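Local coordinates for protein AT-less polyketide synthase (PDB 4QYR) that probably catalyses chain-extending condensation of acyl groups as a ketosynthase domain of an AT-less type I polyketide synthase in the isomigrastatin pathway, at residues Tyr51-Pro61 / Ser205-His213. Numbering follows the deposited sequence.
Sequences YAEVVARADFP and SVDTFAATH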
loop_
_atom_site.group_PDB
_atom_site.type_symbol
_atom_site.label_atom_id
_atom_site.label_comp_id
_atom_site.label_asym_id
_atom_site.label_seq_id
_atom_site.Cartn_x
_atom_site.Cartn_y
_atom_site.Cartn_z
ATOM N N TYR A 51 5.049 -9.642 -31.046
ATOM C CA TYR A 51 5.154 -8.433 -30.241
ATOM C C TYR A 51 6.500 -7.732 -30.391
ATOM O O TYR A 51 6.653 -6.569 -30.012
ATOM C CB TYR A 51 4.918 -8.754 -28.774
ATOM C CG TYR A 51 4.631 -7.520 -27.963
ATOM C CD1 TYR A 51 3.365 -6.949 -27.971
ATOM C CD2 TYR A 51 5.619 -6.919 -27.195
ATOM C CE1 TYR A 51 3.086 -5.817 -27.242
ATOM C CE2 TYR A 51 5.349 -5.778 -26.456
ATOM C CZ TYR A 51 4.078 -5.234 -26.485
ATOM O OH TYR A 51 3.790 -4.110 -25.750
ATOM N N ALA A 52 7.463 -8.460 -30.948
ATOM C CA ALA A 52 8.819 -7.969 -31.177
ATOM C C ALA A 52 8.869 -6.693 -32.003
ATOM O O ALA A 52 9.691 -5.821 -31.735
ATOM C CB ALA A 52 9.654 -9.049 -31.849
ATOM N N GLU A 53 8.016 -6.582 -33.019
ATOM C CA GLU A 53 8.032 -5.359 -33.811
ATOM C C GLU A 53 6.837 -4.470 -33.542
ATOM O O GLU A 53 6.692 -3.429 -34.164
ATOM C CB GLU A 53 8.152 -5.648 -35.306
ATOM C CG GLU A 53 9.383 -6.494 -35.612
ATOM C CD GLU A 53 10.041 -6.153 -36.942
ATOM O OE1 GLU A 53 9.625 -5.162 -37.594
ATOM O OE2 GLU A 53 11.024 -6.842 -37.296
ATOM N N VAL A 54 5.995 -4.854 -32.596
ATOM C CA VAL A 54 5.150 -3.870 -31.931
ATOM C C VAL A 54 6.057 -2.903 -31.188
ATOM O O VAL A 54 5.783 -1.707 -31.101
ATOM C CB VAL A 54 4.169 -4.527 -30.952
ATOM C CG1 VAL A 54 3.416 -3.478 -30.183
ATOM C CG2 VAL A 54 3.203 -5.412 -31.702
ATOM N N VAL A 55 7.146 -3.444 -30.656
ATOM C CA VAL A 55 8.133 -2.638 -29.965
ATOM C C VAL A 55 8.923 -1.795 -30.950
ATOM O O VAL A 55 9.087 -0.596 -30.757
ATOM C CB VAL A 55 9.098 -3.511 -29.143
ATOM C CG1 VAL A 55 10.087 -2.648 -28.390
ATOM C CG2 VAL A 55 8.319 -4.379 -28.174
ATOM N N ALA A 56 9.397 -2.419 -32.020
ATOM C CA ALA A 56 10.238 -1.717 -32.985
ATOM C C ALA A 56 9.539 -0.492 -33.593
ATOM O O ALA A 56 10.199 0.473 -33.993
ATOM C CB ALA A 56 10.680 -2.669 -34.081
ATOM N N ARG A 57 8.209 -0.524 -33.659
ATOM C CA ARG A 57 7.469 0.566 -34.287
ATOM C C ARG A 57 7.265 1.736 -33.338
ATOM O O ARG A 57 6.921 2.834 -33.779
ATOM C CB ARG A 57 6.109 0.088 -34.802
ATOM C CG ARG A 57 6.160 -0.981 -35.874
ATOM C CD ARG A 57 4.771 -1.240 -36.432
ATOM N NE ARG A 57 3.862 -1.719 -35.393
ATOM C CZ ARG A 57 3.286 -2.919 -35.381
ATOM N NH1 ARG A 57 3.502 -3.781 -36.374
ATOM N NH2 ARG A 57 2.476 -3.251 -34.379
ATOM N N ALA A 58 7.470 1.500 -32.044
ATOM C CA ALA A 58 7.244 2.531 -31.027
ATOM C C ALA A 58 8.314 3.619 -31.061
ATOM O O ALA A 58 9.346 3.448 -31.700
ATOM C CB ALA A 58 7.187 1.908 -29.659
ATOM N N ASP A 59 8.083 4.719 -30.345
ATOM C CA ASP A 59 8.881 5.930 -30.537
ATOM C C ASP A 59 10.137 6.042 -29.666
ATOM O O ASP A 59 11.199 6.430 -30.160
ATOM C CB ASP A 59 8.007 7.165 -30.310
ATOM C CG ASP A 59 8.465 8.368 -31.131
ATOM O OD1 ASP A 59 9.682 8.477 -31.406
ATOM O OD2 ASP A 59 7.607 9.201 -31.508
ATOM N N PHE A 60 10.015 5.710 -28.385
ATOM C CA PHE A 60 11.072 5.917 -27.379
ATOM C C PHE A 60 12.506 5.477 -27.741
ATOM O O PHE A 60 12.680 4.567 -28.539
ATOM C CB PHE A 60 10.659 5.194 -26.091
ATOM C CG PHE A 60 10.616 3.698 -26.218
ATOM C CD1 PHE A 60 11.556 2.911 -25.582
ATOM C CD2 PHE A 60 9.649 3.080 -26.992
ATOM C CE1 PHE A 60 11.518 1.533 -25.695
ATOM C CE2 PHE A 60 9.608 1.705 -27.114
ATOM C CZ PHE A 60 10.541 0.932 -26.468
ATOM N N PRO A 61 13.534 6.120 -27.138
ATOM C CA PRO A 61 14.937 5.691 -27.217
ATOM C C PRO A 61 15.174 4.307 -26.633
ATOM O O PRO A 61 14.896 4.045 -25.462
ATOM C CB PRO A 61 15.678 6.750 -26.397
ATOM C CG PRO A 61 14.666 7.317 -25.518
ATOM C CD PRO A 61 13.419 7.352 -26.348
ATOM N N SER A 205 6.518 -4.524 -21.580
ATOM C CA SER A 205 5.631 -3.976 -22.612
ATOM C C SER A 205 6.048 -2.584 -23.061
ATOM O O SER A 205 6.883 -1.931 -22.441
ATOM C CB SER A 205 4.184 -3.921 -22.123
ATOM O OG SER A 205 3.880 -2.627 -21.607
ATOM N N VAL A 206 5.428 -2.140 -24.144
ATOM C CA VAL A 206 5.715 -0.850 -24.760
ATOM C C VAL A 206 5.049 0.325 -24.059
ATOM O O VAL A 206 5.623 1.412 -23.983
ATOM C CB VAL A 206 5.251 -0.835 -26.213
ATOM C CG1 VAL A 206 5.760 0.392 -26.902
ATOM C CG2 VAL A 206 5.753 -2.061 -26.918
ATOM N N ASP A 207 3.833 0.089 -23.572
ATOM C CA ASP A 207 2.973 1.118 -23.008
ATOM C C ASP A 207 3.690 2.213 -22.224
ATOM O O ASP A 207 3.612 3.389 -22.590
ATOM C CB ASP A 207 1.921 0.469 -22.106
ATOM C CG ASP A 207 0.970 -0.435 -22.876
ATOM O OD1 ASP A 207 -0.171 0.012 -23.171
ATOM O OD2 ASP A 207 1.366 -1.589 -23.176
ATOM N N THR A 208 4.389 1.840 -21.154
ATOM C CA THR A 208 5.002 2.858 -20.313
ATOM C C THR A 208 6.205 3.503 -20.994
ATOM O O THR A 208 6.492 4.674 -20.773
ATOM C CB THR A 208 5.421 2.291 -18.960
ATOM O OG1 THR A 208 4.355 1.501 -18.431
ATOM C CG2 THR A 208 5.734 3.410 -17.983
ATOM N N PHE A 209 6.896 2.744 -21.835
ATOM C CA PHE A 209 8.044 3.264 -22.571
ATOM C C PHE A 209 7.618 4.446 -23.413
ATOM O O PHE A 209 8.165 5.544 -23.300
ATOM C CB PHE A 209 8.658 2.188 -23.468
ATOM C CG PHE A 209 9.689 1.345 -22.789
ATOM C CD1 PHE A 209 10.884 1.904 -22.355
ATOM C CD2 PHE A 209 9.480 -0.020 -22.598
ATOM C CE1 PHE A 209 11.862 1.111 -21.726
ATOM C CE2 PHE A 209 10.449 -0.828 -21.971
ATOM C CZ PHE A 209 11.638 -0.263 -21.528
ATOM N N ALA A 210 6.628 4.193 -24.259
ATOM C CA ALA A 210 6.091 5.191 -25.163
ATOM C C ALA A 210 5.620 6.408 -24.403
ATOM O O ALA A 210 5.914 7.536 -24.776
ATOM C CB ALA A 210 4.948 4.601 -25.976
ATOM N N ALA A 211 4.894 6.173 -23.322
ATOM C CA ALA A 211 4.252 7.269 -22.605
ATOM C C ALA A 211 5.280 8.189 -21.964
ATOM O O ALA A 211 5.222 9.414 -22.136
ATOM C CB ALA A 211 3.296 6.729 -21.566
ATOM N N THR A 212 6.218 7.589 -21.238
ATOM C CA THR A 212 7.299 8.333 -20.617
ATOM C C THR A 212 8.041 9.180 -21.630
ATOM O O THR A 212 8.409 10.316 -21.343
ATOM C CB THR A 212 8.287 7.402 -19.932
ATOM O OG1 THR A 212 7.553 6.445 -19.167
ATOM C CG2 THR A 212 9.204 8.178 -19.005
ATOM N N HIS A 213 8.241 8.633 -22.821
ATOM C CA HIS A 213 8.930 9.358 -23.878
ATOM C C HIS A 213 8.183 10.626 -24.278
ATOM O O HIS A 213 8.791 11.677 -24.464
ATOM C CB HIS A 213 9.123 8.458 -25.099
ATOM C CG HIS A 213 9.872 9.116 -26.215
ATOM N ND1 HIS A 213 11.028 9.837 -26.007
ATOM C CD2 HIS A 213 9.630 9.163 -27.543
ATOM C CE1 HIS A 213 11.464 10.305 -27.161
ATOM N NE2 HIS A 213 10.633 9.912 -28.109
#
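The Phe60 ring carries Phe209 on one face and has the methyl of Ala58 at its edge. Phe209 CB stands 3.5 Å from the Phe60 ring centre, almost on the ring normal, a CH-pi contact. This is a peripheral contact of the thiolase-fold ketosynthase. The two phenyl planes lie within 18° of parallel but are offset, so Phe209 meets the Phe60 ring mostly through CB, CG and CD1. Phe60 CG sits between its backbone N and carbonyl carbon, which lays the ring beside the first turn of helix 207-214. The His213 ring is covered on one face by Phe60 CA and Pro61 CD, each 3.8 Å from its centre. At its edge lies the Asp59 carboxylate, turned 62° from the ring plane.

The contact joins the short helix 51-56 and the loop after it to the helix that follows core strand 194-201. Val206 packs between them through both methyls. Its CG1 meets Ala58 CB at 3.5 Å, and CG2 packs on Val55 CG2 and the phenol end of Tyr51. Beyond the contact, Phe46 meets the Tyr51 ring edge-to-face, and Phe209 has a cation-pi partner in Arg236. Asp207 OD1 takes a hydrogen bond from Asn133 of the second subunit, so this helix also reaches the dimer interface. Asp207 OD2 accepts from Ser205 OG on its anti side.

Tyr51 CG is anti to the backbone N, sending the ring across to residues 205-213. There Tyr51 OH accepts a hydrogen bond from Val206 N at 3.0 Å, with an N-H...O angle of 162°.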